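PDB 3WXB: nadb-ler3, which catalyses the NAD(P)H-dependent reduction of carbonyl compounds, as a member of the short-chain dehydrogenase/reductase family. Local coordinates for residues A117-A122 against Y137-I142; N176-A181 against A203-L208; C223-P228 against G267-W272. All coordinates share one frame; numbering follows the deposited sequence.

How the interactions relate
The three contacts follow one another along the chain and belong to a Rossmann-type fold around one parallel sheet, each touching NADPH. Interaction 1 joins the loop after strand 112-115 to helix 130-160; interaction 2 joins strand 173-177 and its following loop to helix 196-216. Their centres are about 11 Å apart, and the two helices pack directly, Tyr-137 and Thr-141 against Ala-204. Interaction 3 pairs strands 222-227 and 269-271, the latter at the sheet edge within this chain, with its centre about 8 Å from that of interaction 2 and about 17 Å from that of interaction 1. Strands 173-177 and 222-227 are sheet neighbours. Interaction 1 thus meets the adenine end of the cofactor, interactions 2 and 3 its nicotinamide.

Interaction 1: A117-A122 against Y137-I142; sequences AGIARA and YTTNTI. With NDP (NADPH dihydro-nicotinamide-adenine-dinucleotide phosphate), chain C.
Within the NADPH pocket, Gly-118 and Ile-119, in the loop that leaves strand 112-115, meet Thr-139 and Asn-140 of helix 130-160. The Asn-140 amide pairs with both backbone polar groups of one residue. Ile-119 N donates to Asn-140 OD1 at 3.0 Å, nearly straight (166° at the hydrogen) and onto a lone pair in the carbonyl plane; Asn-140 ND2 returns a bond to Ile-119 O at 2.8 Å, with that oxygen tilted 16° from the amide plane. These two bonds, and a third from ND2 to Ser-201 OG, fix the rotation of the amide. Ala-117 and Gly-118 close the Asn-Asn-Ala-Gly sequence of classical short-chain dehydrogenases, and Asn-140 probably matches the asparagine of the family's Asn-Ser-Tyr-Lys tetrad. Next to it the helix widens, Tyr-137 O accepting from both Thr-141 N and Ile-142 N, a pi-type turn. Gly-118 leaves no room for a side chain: its CA is already 3.3 Å from Asn-140 OD1, and a beta carbon would clash with the cofactor's O3D. Beyond it, Ile-119 crosses Thr-139 at about a right angle. With Ile-119 CG1 between the backbone N and the carbonyl carbon (chi1 63°), that atom lies 4.0 Å from Thr-139 CG2, while Ile-119 CG2 faces adenine N7A at 3.7 Å. Thr-139 OG1 is bonded to Glu-135 O, and one water donates to both Ala-117 O and Thr-139 O.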
loop_
_atom_site.group_PDB
_atom_site.type_symbol
_atom_site.label_atom_id
_atom_site.label_comp_id
_atom_site.label_asym_id
_atom_site.label_seq_id
_atom_site.Cartn_x
_atom_site.Cartn_y
_atom_site.Cartn_z
ATOM N N ALA A 117 12.150 -0.881 10.845
ATOM C CA ALA A 117 12.572 -2.159 10.257
ATOM C C ALA A 117 11.955 -2.260 8.889
ATOM O O ALA A 117 10.758 -2.099 8.791
ATOM C CB ALA A 117 12.044 -3.287 11.078
ATOM N N GLY A 118 12.747 -2.613 7.872
ATOM C CA GLY A 118 12.154 -2.966 6.597
ATOM C C GLY A 118 13.056 -3.651 5.589
ATOM O O GLY A 118 14.264 -3.710 5.787
ATOM N N ILE A 119 12.433 -4.127 4.509
ATOM C CA ILE A 119 13.120 -4.763 3.403
ATOM C C ILE A 119 12.705 -4.269 2.014
ATOM O O ILE A 119 11.542 -3.801 1.807
ATOM C CB ILE A 119 13.003 -6.320 3.435
ATOM C CG1 ILE A 119 11.536 -6.759 3.278
ATOM C CG2 ILE A 119 13.711 -6.844 4.703
ATOM C CD1 ILE A 119 11.281 -8.362 3.066
ATOM N N ALA A 120 13.637 -4.436 1.073
ATOM C CA ALA A 120 13.425 -4.179 -0.368
ATOM C C ALA A 120 14.036 -5.357 -1.152
ATOM O O ALA A 120 15.084 -5.892 -0.756
ATOM C CB ALA A 120 14.128 -2.894 -0.817
ATOM N N ARG A 121 13.414 -5.737 -2.251
ATOM C CA ARG A 121 13.980 -6.820 -3.047
ATOM C C ARG A 121 14.197 -6.270 -4.451
ATOM O O ARG A 121 13.619 -5.242 -4.794
ATOM C CB ARG A 121 13.068 -8.051 -2.997
ATOM C CG ARG A 121 13.594 -9.143 -2.038
ATOM C CD ARG A 121 12.998 -9.295 -0.668
ATOM N NE ARG A 121 12.007 -10.365 -0.703
ATOM C CZ ARG A 121 11.680 -11.240 0.252
ATOM N NH1 ARG A 121 12.241 -11.297 1.455
ATOM N NH2 ARG A 121 10.737 -12.111 -0.045
ATOM N N ALA A 122 15.009 -6.965 -5.250
ATOM C CA ALA A 122 15.572 -6.422 -6.497
ATOM C C ALA A 122 14.883 -6.952 -7.718
ATOM O O ALA A 122 15.381 -6.848 -8.824
ATOM C CB ALA A 122 17.073 -6.721 -6.578
ATOM N N TYR A 137 5.354 -6.976 1.896
ATOM C CA TYR A 137 4.155 -6.408 2.541
ATOM C C TYR A 137 4.013 -6.729 4.030
ATOM O O TYR A 137 3.689 -5.846 4.881
ATOM C CB TYR A 137 2.904 -6.887 1.863
ATOM C CG TYR A 137 1.646 -6.109 2.209
ATOM C CD1 TYR A 137 0.590 -6.710 2.928
ATOM C CD2 TYR A 137 1.515 -4.748 1.815
ATOM C CE1 TYR A 137 -0.584 -6.004 3.241
ATOM C CE2 TYR A 137 0.367 -4.035 2.094
ATOM C CZ TYR A 137 -0.667 -4.646 2.811
ATOM O OH TYR A 137 -1.783 -3.928 3.067
ATOM N N THR A 138 4.201 -8.003 4.368
ATOM C CA THR A 138 4.096 -8.279 5.775
ATOM C C THR A 138 5.154 -7.578 6.638
ATOM O O THR A 138 4.842 -7.113 7.713
ATOM C CB THR A 138 3.769 -9.774 6.192
ATOM O OG1 THR A 138 4.753 -10.290 7.083
ATOM C CG2 THR A 138 3.405 -10.616 5.093
ATOM N N THR A 139 6.379 -7.493 6.168
ATOM C CA THR A 139 7.448 -6.786 6.898
ATOM C C THR A 139 7.260 -5.220 6.922
ATOM O O THR A 139 7.461 -4.557 7.962
ATOM C CB THR A 139 8.804 -7.020 6.215
ATOM O OG1 THR A 139 9.066 -8.438 6.161
ATOM C CG2 THR A 139 9.943 -6.334 6.963
ATOM N N ASN A 140 6.920 -4.664 5.765
ATOM C CA ASN A 140 6.873 -3.193 5.611
ATOM C C ASN A 140 5.581 -2.558 6.011
ATOM O O ASN A 140 5.516 -1.345 6.295
ATOM C CB ASN A 140 7.240 -2.807 4.162
ATOM C CG ASN A 140 8.703 -3.046 3.856
ATOM O OD1 ASN A 140 9.470 -3.542 4.717
ATOM N ND2 ASN A 140 9.130 -2.687 2.646
ATOM N N THR A 141 4.514 -3.325 5.984
ATOM C CA THR A 141 3.186 -2.733 6.170
ATOM C C THR A 141 2.432 -3.372 7.279
ATOM O O THR A 141 1.934 -2.682 8.174
ATOM C CB THR A 141 2.307 -2.810 4.867
ATOM O OG1 THR A 141 3.071 -2.380 3.734
ATOM C CG2 THR A 141 1.033 -1.952 5.024
ATOM N N ILE A 142 2.331 -4.710 7.266
ATOM C CA ILE A 142 1.541 -5.346 8.326
ATOM C C ILE A 142 2.265 -5.238 9.695
ATOM O O ILE A 142 1.615 -4.988 10.708
ATOM C CB ILE A 142 1.224 -6.871 8.010
ATOM C CG1 ILE A 142 0.417 -6.994 6.706
ATOM C CG2 ILE A 142 0.498 -7.549 9.216
ATOM C CD1 ILE A 142 0.104 -8.528 6.222
HETATM P PA NDP C . 18.865 -1.681 6.156
HETATM O O1A NDP C . 18.633 -2.749 5.138
HETATM O O2A NDP C . 20.162 -1.140 6.229
HETATM O O5B NDP C . 18.494 -2.135 7.530
HETATM C C5B NDP C . 17.291 -2.939 7.688
HETATM C C4B NDP C . 17.027 -3.062 9.148
HETATM O O4B NDP C . 15.629 -3.637 9.402
HETATM C C3B NDP C . 17.982 -4.052 9.856
HETATM O O3B NDP C . 18.004 -3.624 11.281
HETATM C C2B NDP C . 17.198 -5.373 9.755
HETATM O O2B NDP C . 17.601 -6.371 10.717
HETATM C C1B NDP C . 15.757 -4.892 10.082
HETATM N N9A NDP C . 14.721 -5.929 9.550
HETATM C C8A NDP C . 14.443 -6.326 8.283
HETATM N N7A NDP C . 13.486 -7.273 8.338
HETATM C C5A NDP C . 13.268 -7.568 9.610
HETATM C C6A NDP C . 12.431 -8.436 10.204
HETATM N N6A NDP C . 11.675 -9.242 9.438
HETATM N N1A NDP C . 12.348 -8.483 11.545
HETATM C C2A NDP C . 13.082 -7.619 12.317
HETATM N N3A NDP C . 13.959 -6.745 11.688
HETATM C C4A NDP C . 13.997 -6.711 10.360
HETATM O O3 NDP C . 17.720 -0.569 5.769
HETATM P PN NDP C . 17.843 1.010 6.088
HETATM O O1N NDP C . 18.367 1.659 4.893
HETATM O O2N NDP C . 18.441 1.240 7.417
HETATM O O5D NDP C . 16.237 1.299 6.117
HETATM C C5D NDP C . 15.456 1.488 7.313
HETATM C C4D NDP C . 14.079 2.030 6.895
HETATM O O4D NDP C . 14.259 3.196 6.107
HETATM C C3D NDP C . 13.403 0.991 5.955
HETATM O O3D NDP C . 12.033 0.980 6.341
HETATM C C2D NDP C . 13.564 1.531 4.592
HETATM O O2D NDP C . 12.517 1.107 3.722
HETATM C C1D NDP C . 13.524 3.020 4.840
HETATM N N1N NDP C . 14.166 3.771 3.731
HETATM C C2N NDP C . 15.527 3.651 3.416
HETATM C C3N NDP C . 16.076 4.388 2.361
HETATM C C7N NDP C . 17.446 4.346 2.043
HETATM O O7N NDP C . 17.860 4.995 1.079
HETATM N N7N NDP C . 18.276 3.679 2.904
HETATM C C4N NDP C . 15.248 5.215 1.574
HETATM C C5N NDP C . 13.881 5.352 1.847
HETATM C C6N NDP C . 13.313 4.619 2.902
HETATM P P2B NDP C . 18.738 -7.501 10.314
HETATM O O1X NDP C . 18.297 -8.516 11.282
HETATM O O2X NDP C . 19.987 -6.758 10.530
HETATM O O3X NDP C . 18.431 -7.849 8.900
HETATM O O HOH W 1 8.534 -3.138 10.158
#

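Interaction 2: N176-A181 against A203-L208; sequences NISSTA and AALNML. With NDP (NADPH dihydro-nicotinamide-adenine-dinucleotide phosphate), chain C; EDO (1,2-ethanediol), chain D.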
loop_
_atom_site.group_PDB
_atom_site.type_symbol
_atom_site.label_atom_id
_atom_site.label_comp_id
_atom_site.label_asym_id
_atom_site.label_seq_id
_atom_site.Cartn_x
_atom_site.Cartn_y
_atom_site.Cartn_z
ATOM N N ASN A 176 6.263 6.247 11.207
ATOM C CA ASN A 176 6.493 5.235 10.193
ATOM C C ASN A 176 7.521 5.630 9.159
ATOM O O ASN A 176 7.303 6.563 8.444
ATOM C CB ASN A 176 5.185 4.834 9.563
ATOM C CG ASN A 176 4.291 4.177 10.520
ATOM O OD1 ASN A 176 4.734 3.455 11.338
ATOM N ND2 ASN A 176 3.040 4.468 10.452
ATOM N N ILE A 177 8.645 4.916 9.090
ATOM C CA ILE A 177 9.680 5.303 8.134
ATOM C C ILE A 177 9.284 4.749 6.742
ATOM O O ILE A 177 9.407 3.522 6.491
ATOM C CB ILE A 177 11.071 4.802 8.529
ATOM C CG1 ILE A 177 11.397 5.199 9.976
ATOM C CG2 ILE A 177 12.137 5.320 7.497
ATOM C CD1 ILE A 177 11.420 6.793 10.195
ATOM N N SER A 178 8.905 5.643 5.833
ATOM C CA SER A 178 8.333 5.261 4.565
ATOM C C SER A 178 9.336 5.656 3.499
ATOM O O SER A 178 10.520 5.774 3.803
ATOM C CB SER A 178 6.991 5.973 4.397
ATOM O OG SER A 178 6.257 5.513 3.268
ATOM N N SER A 179 8.892 5.939 2.285
ATOM C CA SER A 179 9.803 6.257 1.190
ATOM C C SER A 179 9.026 6.966 0.100
ATOM O O SER A 179 7.873 6.618 -0.167
ATOM C CB SER A 179 10.383 4.973 0.551
ATOM O OG SER A 179 11.299 5.373 -0.445
ATOM N N THR A 180 9.651 7.916 -0.569
ATOM C CA THR A 180 9.062 8.527 -1.769
ATOM C C THR A 180 9.119 7.540 -2.938
ATOM O O THR A 180 8.462 7.763 -3.963
ATOM C CB THR A 180 9.770 9.864 -2.201
ATOM O OG1 THR A 180 11.184 9.674 -2.224
ATOM C CG2 THR A 180 9.453 11.002 -1.242
ATOM N N ALA A 181 9.841 6.423 -2.785
ATOM C CA ALA A 181 9.663 5.303 -3.751
ATOM C C ALA A 181 8.222 4.808 -3.663
ATOM O O ALA A 181 7.717 4.317 -4.656
ATOM C CB ALA A 181 10.629 4.146 -3.467
ATOM N N ALA A 203 3.510 2.679 -0.275
ATOM C CA ALA A 203 2.240 3.378 -0.467
ATOM C C ALA A 203 1.186 2.891 0.539
ATOM O O ALA A 203 0.456 3.699 1.110
ATOM C CB ALA A 203 1.711 3.237 -1.980
ATOM N N ALA A 204 1.144 1.577 0.812
ATOM C CA ALA A 204 0.220 1.050 1.790
ATOM C C ALA A 204 0.540 1.520 3.228
ATOM O O ALA A 204 -0.391 1.669 4.028
ATOM C CB ALA A 204 0.202 -0.544 1.742
ATOM N N LEU A 205 1.826 1.687 3.527
ATOM C CA LEU A 205 2.278 2.195 4.814
ATOM C C LEU A 205 1.834 3.687 4.925
ATOM O O LEU A 205 1.501 4.142 6.012
ATOM C CB LEU A 205 3.825 2.178 4.865
ATOM C CG LEU A 205 4.495 2.644 6.187
ATOM C CD1 LEU A 205 4.083 1.795 7.434
ATOM C CD2 LEU A 205 6.029 2.651 6.082
ATOM N N ASN A 206 1.905 4.434 3.819
ATOM C CA ASN A 206 1.423 5.835 3.865
ATOM C C ASN A 206 -0.054 5.855 4.194
ATOM O O ASN A 206 -0.509 6.638 5.025
ATOM C CB ASN A 206 1.749 6.522 2.571
ATOM C CG ASN A 206 3.247 6.750 2.420
ATOM O OD1 ASN A 206 4.007 6.594 3.396
ATOM N ND2 ASN A 206 3.671 7.206 1.254
ATOM N N MET A 207 -0.800 4.945 3.550
ATOM C CA MET A 207 -2.178 4.709 3.867
ATOM C C MET A 207 -2.385 4.356 5.304
ATOM O O MET A 207 -3.294 4.929 5.968
ATOM C CB MET A 207 -2.851 3.673 2.903
ATOM C CG MET A 207 -4.316 3.337 3.308
ATOM S SD MET A 207 -5.459 4.828 3.425
ATOM C CE MET A 207 -5.864 5.053 1.697
ATOM N N LEU A 208 -1.605 3.379 5.808
ATOM C CA LEU A 208 -1.744 2.980 7.214
ATOM C C LEU A 208 -1.582 4.187 8.145
ATOM O O LEU A 208 -2.383 4.375 9.082
ATOM C CB LEU A 208 -0.709 1.930 7.582
ATOM C CG LEU A 208 -0.583 1.548 9.046
ATOM C CD1 LEU A 208 -1.971 0.948 9.626
ATOM C CD2 LEU A 208 0.628 0.534 9.227
HETATM P PA NDP C . 18.865 -1.681 6.156
HETATM O O1A NDP C . 18.633 -2.749 5.138
HETATM O O2A NDP C . 20.162 -1.140 6.229
HETATM O O5B NDP C . 18.494 -2.135 7.530
HETATM C C5B NDP C . 17.291 -2.939 7.688
HETATM C C4B NDP C . 17.027 -3.062 9.148
HETATM O O4B NDP C . 15.629 -3.637 9.402
HETATM C C3B NDP C . 17.982 -4.052 9.856
HETATM O O3B NDP C . 18.004 -3.624 11.281
HETATM C C2B NDP C . 17.198 -5.373 9.755
HETATM O O2B NDP C . 17.601 -6.371 10.717
HETATM C C1B NDP C . 15.757 -4.892 10.082
HETATM N N9A NDP C . 14.721 -5.929 9.550
HETATM C C8A NDP C . 14.443 -6.326 8.283
HETATM N N7A NDP C . 13.486 -7.273 8.338
HETATM C C5A NDP C . 13.268 -7.568 9.610
HETATM C C6A NDP C . 12.431 -8.436 10.204
HETATM N N6A NDP C . 11.675 -9.242 9.438
HETATM N N1A NDP C . 12.348 -8.483 11.545
HETATM C C2A NDP C . 13.082 -7.619 12.317
HETATM N N3A NDP C . 13.959 -6.745 11.688
HETATM C C4A NDP C . 13.997 -6.711 10.360
HETATM O O3 NDP C . 17.720 -0.569 5.769
HETATM P PN NDP C . 17.843 1.010 6.088
HETATM O O1N NDP C . 18.367 1.659 4.893
HETATM O O2N NDP C . 18.441 1.240 7.417
HETATM O O5D NDP C . 16.237 1.299 6.117
HETATM C C5D NDP C . 15.456 1.488 7.313
HETATM C C4D NDP C . 14.079 2.030 6.895
HETATM O O4D NDP C . 14.259 3.196 6.107
HETATM C C3D NDP C . 13.403 0.991 5.955
HETATM O O3D NDP C . 12.033 0.980 6.341
HETATM C C2D NDP C . 13.564 1.531 4.592
HETATM O O2D NDP C . 12.517 1.107 3.722
HETATM C C1D NDP C . 13.524 3.020 4.840
HETATM N N1N NDP C . 14.166 3.771 3.731
HETATM C C2N NDP C . 15.527 3.651 3.416
HETATM C C3N NDP C . 16.076 4.388 2.361
HETATM C C7N NDP C . 17.446 4.346 2.043
HETATM O O7N NDP C . 17.860 4.995 1.079
HETATM N N7N NDP C . 18.276 3.679 2.904
HETATM C C4N NDP C . 15.248 5.215 1.574
HETATM C C5N NDP C . 13.881 5.352 1.847
HETATM C C6N NDP C . 13.313 4.619 2.902
HETATM P P2B NDP C . 18.738 -7.501 10.314
HETATM O O1X NDP C . 18.297 -8.516 11.282
HETATM O O2X NDP C . 19.987 -6.758 10.530
HETATM O O3X NDP C . 18.431 -7.849 8.900
HETATM C C1 EDO D . 15.318 2.892 -1.281
HETATM O O1 EDO D . 15.642 2.282 -2.569
HETATM C C2 EDO D . 14.488 4.156 -1.547
HETATM O O2 EDO D . 13.322 3.878 -0.721
#
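Ser-179 OG, one residue beyond the point where Ser-178 meets Asn-206, is held by two groups. Ala-181 N donates to Ser-179 OG at 3.0 Å, 153° at the hydrogen, closing an ST turn, and a bound ethanediol hydrogen-bonds the same oxygen through its O2; the diol is also bonded to Tyr-198 OH. Ser-179 OG lies 3.5 Å from nicotinamide C5N. Across the contact, Ser-178 OG donates to Asn-206 OD1 at a very short 2.5 Å; the hydroxyl reaches helix 196-216 because it is trans to the backbone N (chi1 -171°). Beside this bond Leu-205 lays its two methyls on the end of strand 173-177: CD2 is 3.5 Å from Ile-177 O, and CD1 is 3.9 Å from Asn-176 CB. The amide of Asn-176 is held elsewhere, by Thr-209 and Asn-115. On the cofactor side, Ile-177 CG2 is 3.3 Å from NADPH O4D and Ser-178 O is 3.2 Å from C6N. Replacing Ser-179 with an alanine would probably leave Ala-181 N without its acceptor and the diol without one of its two hydroxyl partners. Ser-179 and Tyr-198 are consistent with the serine and tyrosine of the family's tetrad, and since the diol bonds both hydroxyls beside the nicotinamide, it may mark the place where a substrate's carbonyl group would sit.

Interaction 3: C223-P228 against G267-W272; sequences CVALHP and GAFLNW. With NDP (NADPH dihydro-nicotinamide-adenine-dinucleotide phosphate), chain C.
Ala-225 lies between two bonds to the neighbouring strand: Ala-225 N donates to Ala-268 O at 3.0 Å, almost straight at 174°, and Ala-225 O accepts from Leu-270 N. His-227 N then donates to Leu-270 O at 2.8 Å, giving the staggered ladder of a parallel pair, whose short strand segments run at 33° to each other. Just before the paired residues, Gly-267 N donates to Cys-223 O at 2.6 Å; the backbone here turns to a positive phi that would jam a beta carbon against the preceding carbonyl, which calls for glycine. The next shell is of side chains. On one face Phe-269 CD1 lies 3.8 Å from Ala-225 CB, with Ala-225 O in plane at the ring's edge, and CE1 reaches His-227 CB. The imidazole of His-227 and the amide of Asn-271 are nearly coplanar, 24° apart, and the CB of Asn-271 sits at the imidazole edge. Asn-271 OD1 turns to Glu-273 N and Lys-275 N beyond the strand. On the other face Leu-226 CD2 packs 3.9 Å from Leu-270 CB, and Val-224 CG2, trans to its backbone N, meets Leu-270 CD2. At the C-terminal end Pro-228 CG lies 3.4 Å from nicotinamide C6N, and Trp-272 brings its ring to Pro-228 O. Outside this, helix 196-216 packs Asn-206 and Thr-209 on the Ala-225 face, helix 247-260 packs Met-254 and Leu-258 on Leu-226, and strand 173-177 bonds the far side of strand 222-227. Helix 247-260, lying in the chain between the parallel neighbours 222-227 and 269-271, forms the link of a beta-alpha-beta crossover to the edge strand.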
loop_
_atom_site.group_PDB
_atom_site.type_symbol
_atom_site.label_atom_id
_atom_site.label_comp_id
_atom_site.label_asym_id
_atom_site.label_seq_id
_atom_site.Cartn_x
_atom_site.Cartn_y
_atom_site.Cartn_z
ATOM N N CYS A 223 0.634 10.733 14.546
ATOM C CA CYS A 223 1.202 9.765 13.578
ATOM C C CYS A 223 1.753 10.483 12.373
ATOM O O CYS A 223 1.175 11.503 11.935
ATOM C CB CYS A 223 0.135 8.770 13.104
ATOM S SG CYS A 223 -0.692 7.917 14.390
ATOM N N VAL A 224 2.853 9.999 11.807
ATOM C CA VAL A 224 3.436 10.675 10.651
ATOM C C VAL A 224 4.285 9.658 9.864
ATOM O O VAL A 224 4.780 8.720 10.477
ATOM C CB VAL A 224 4.330 11.873 11.037
ATOM C CG1 VAL A 224 5.638 11.438 11.773
ATOM C CG2 VAL A 224 4.656 12.716 9.804
ATOM N N ALA A 225 4.414 9.848 8.552
ATOM C CA ALA A 225 5.254 8.997 7.686
ATOM C C ALA A 225 6.427 9.873 7.305
ATOM O O ALA A 225 6.186 11.026 6.888
ATOM C CB ALA A 225 4.462 8.637 6.398
ATOM N N LEU A 226 7.663 9.378 7.405
ATOM C CA LEU A 226 8.847 10.125 6.972
ATOM C C LEU A 226 9.621 9.451 5.848
ATOM O O LEU A 226 9.855 8.224 5.877
ATOM C CB LEU A 226 9.843 10.270 8.141
ATOM C CG LEU A 226 9.352 10.997 9.403
ATOM C CD1 LEU A 226 10.464 11.147 10.437
ATOM C CD2 LEU A 226 8.762 12.324 9.024
ATOM N N HIS A 227 10.041 10.229 4.884
ATOM C CA HIS A 227 11.026 9.778 3.937
ATOM C C HIS A 227 12.383 10.238 4.431
ATOM O O HIS A 227 12.570 11.450 4.620
ATOM C CB HIS A 227 10.743 10.407 2.561
ATOM C CG HIS A 227 11.791 10.089 1.546
ATOM N ND1 HIS A 227 12.151 8.781 1.252
ATOM C CD2 HIS A 227 12.596 10.885 0.802
ATOM C CE1 HIS A 227 13.133 8.798 0.363
ATOM N NE2 HIS A 227 13.418 10.056 0.069
ATOM N N PRO A 228 13.344 9.299 4.650
ATOM C CA PRO A 228 14.653 9.554 5.265
ATOM C C PRO A 228 15.641 10.050 4.277
ATOM O O PRO A 228 16.745 10.386 4.642
ATOM C CB PRO A 228 15.057 8.186 5.820
ATOM C CG PRO A 228 14.393 7.225 4.867
ATOM C CD PRO A 228 13.094 7.827 4.483
ATOM N N GLY A 267 -0.616 12.683 10.404
ATOM C CA GLY A 267 -0.981 12.027 9.157
ATOM C C GLY A 267 -0.295 12.583 7.914
ATOM O O GLY A 267 -0.643 12.152 6.795
ATOM N N ALA A 268 0.656 13.503 8.071
ATOM C CA ALA A 268 1.393 14.022 6.953
ATOM C C ALA A 268 2.461 12.958 6.521
ATOM O O ALA A 268 2.736 12.019 7.267
ATOM C CB ALA A 268 2.129 15.349 7.287
ATOM N N PHE A 269 3.015 13.185 5.338
ATOM C CA PHE A 269 4.147 12.469 4.741
ATOM C C PHE A 269 5.189 13.569 4.522
ATOM O O PHE A 269 4.988 14.445 3.694
ATOM C CB PHE A 269 3.698 11.833 3.407
ATOM C CG PHE A 269 4.752 11.025 2.682
ATOM C CD1 PHE A 269 5.851 10.446 3.342
ATOM C CD2 PHE A 269 4.590 10.762 1.318
ATOM C CE1 PHE A 269 6.830 9.672 2.606
ATOM C CE2 PHE A 269 5.542 9.975 0.584
ATOM C CZ PHE A 269 6.670 9.427 1.245
ATOM N N LEU A 270 6.309 13.480 5.228
ATOM C CA LEU A 270 7.321 14.522 5.228
ATOM C C LEU A 270 8.650 13.897 4.936
ATOM O O LEU A 270 8.834 12.711 5.231
ATOM C CB LEU A 270 7.399 15.100 6.647
ATOM C CG LEU A 270 6.422 16.146 7.206
ATOM C CD1 LEU A 270 5.359 16.772 6.252
ATOM C CD2 LEU A 270 6.087 16.127 8.717
ATOM N N ASN A 271 9.579 14.634 4.339
ATOM C CA ASN A 271 10.947 14.117 4.286
ATOM C C ASN A 271 11.879 14.593 5.431
ATOM O O ASN A 271 11.456 15.413 6.314
ATOM C CB ASN A 271 11.578 14.293 2.884
ATOM C CG ASN A 271 12.124 15.675 2.645
ATOM O OD1 ASN A 271 11.957 16.571 3.465
ATOM N ND2 ASN A 271 12.817 15.847 1.522
ATOM N N TRP A 272 13.141 14.152 5.374
ATOM C CA TRP A 272 14.125 14.410 6.445
ATOM C C TRP A 272 14.467 15.891 6.534
ATOM O O TRP A 272 15.098 16.309 7.521
ATOM C CB TRP A 272 15.453 13.631 6.227
ATOM C CG TRP A 272 16.142 14.006 4.915
ATOM C CD1 TRP A 272 15.723 13.675 3.629
ATOM C CD2 TRP A 272 17.315 14.784 4.750
ATOM N NE1 TRP A 272 16.558 14.195 2.714
ATOM C CE2 TRP A 272 17.550 14.890 3.355
ATOM C CE3 TRP A 272 18.181 15.437 5.638
ATOM C CZ2 TRP A 272 18.615 15.634 2.815
ATOM C CZ3 TRP A 272 19.275 16.182 5.106
ATOM C CH2 TRP A 272 19.479 16.271 3.707
HETATM P PA NDP C . 18.865 -1.681 6.156
HETATM O O1A NDP C . 18.633 -2.749 5.138
HETATM O O2A NDP C . 20.162 -1.140 6.229
HETATM O O5B NDP C . 18.494 -2.135 7.530
HETATM C C5B NDP C . 17.291 -2.939 7.688
HETATM C C4B NDP C . 17.027 -3.062 9.148
HETATM O O4B NDP C . 15.629 -3.637 9.402
HETATM C C3B NDP C . 17.982 -4.052 9.856
HETATM O O3B NDP C . 18.004 -3.624 11.281
HETATM C C2B NDP C . 17.198 -5.373 9.755
HETATM O O2B NDP C . 17.601 -6.371 10.717
HETATM C C1B NDP C . 15.757 -4.892 10.082
HETATM N N9A NDP C . 14.721 -5.929 9.550
HETATM C C8A NDP C . 14.443 -6.326 8.283
HETATM N N7A NDP C . 13.486 -7.273 8.338
HETATM C C5A NDP C . 13.268 -7.568 9.610
HETATM C C6A NDP C . 12.431 -8.436 10.204
HETATM N N6A NDP C . 11.675 -9.242 9.438
HETATM N N1A NDP C . 12.348 -8.483 11.545
HETATM C C2A NDP C . 13.082 -7.619 12.317
HETATM N N3A NDP C . 13.959 -6.745 11.688
HETATM C C4A NDP C . 13.997 -6.711 10.360
HETATM O O3 NDP C . 17.720 -0.569 5.769
HETATM P PN NDP C . 17.843 1.010 6.088
HETATM O O1N NDP C . 18.367 1.659 4.893
HETATM O O2N NDP C . 18.441 1.240 7.417
HETATM O O5D NDP C . 16.237 1.299 6.117
HETATM C C5D NDP C . 15.456 1.488 7.313
HETATM C C4D NDP C . 14.079 2.030 6.895
HETATM O O4D NDP C . 14.259 3.196 6.107
HETATM C C3D NDP C . 13.403 0.991 5.955
HETATM O O3D NDP C . 12.033 0.980 6.341
HETATM C C2D NDP C . 13.564 1.531 4.592
HETATM O O2D NDP C . 12.517 1.107 3.722
HETATM C C1D NDP C . 13.524 3.020 4.840
HETATM N N1N NDP C . 14.166 3.771 3.731
HETATM C C2N NDP C . 15.527 3.651 3.416
HETATM C C3N NDP C . 16.076 4.388 2.361
HETATM C C7N NDP C . 17.446 4.346 2.043
HETATM O O7N NDP C . 17.860 4.995 1.079
HETATM N N7N NDP C . 18.276 3.679 2.904
HETATM C C4N NDP C . 15.248 5.215 1.574
HETATM C C5N NDP C . 13.881 5.352 1.847
HETATM C C6N NDP C . 13.313 4.619 2.902
HETATM P P2B NDP C . 18.738 -7.501 10.314
HETATM O O1X NDP C . 18.297 -8.516 11.282
HETATM O O2X NDP C . 19.987 -6.758 10.530
HETATM O O3X NDP C . 18.431 -7.849 8.900
#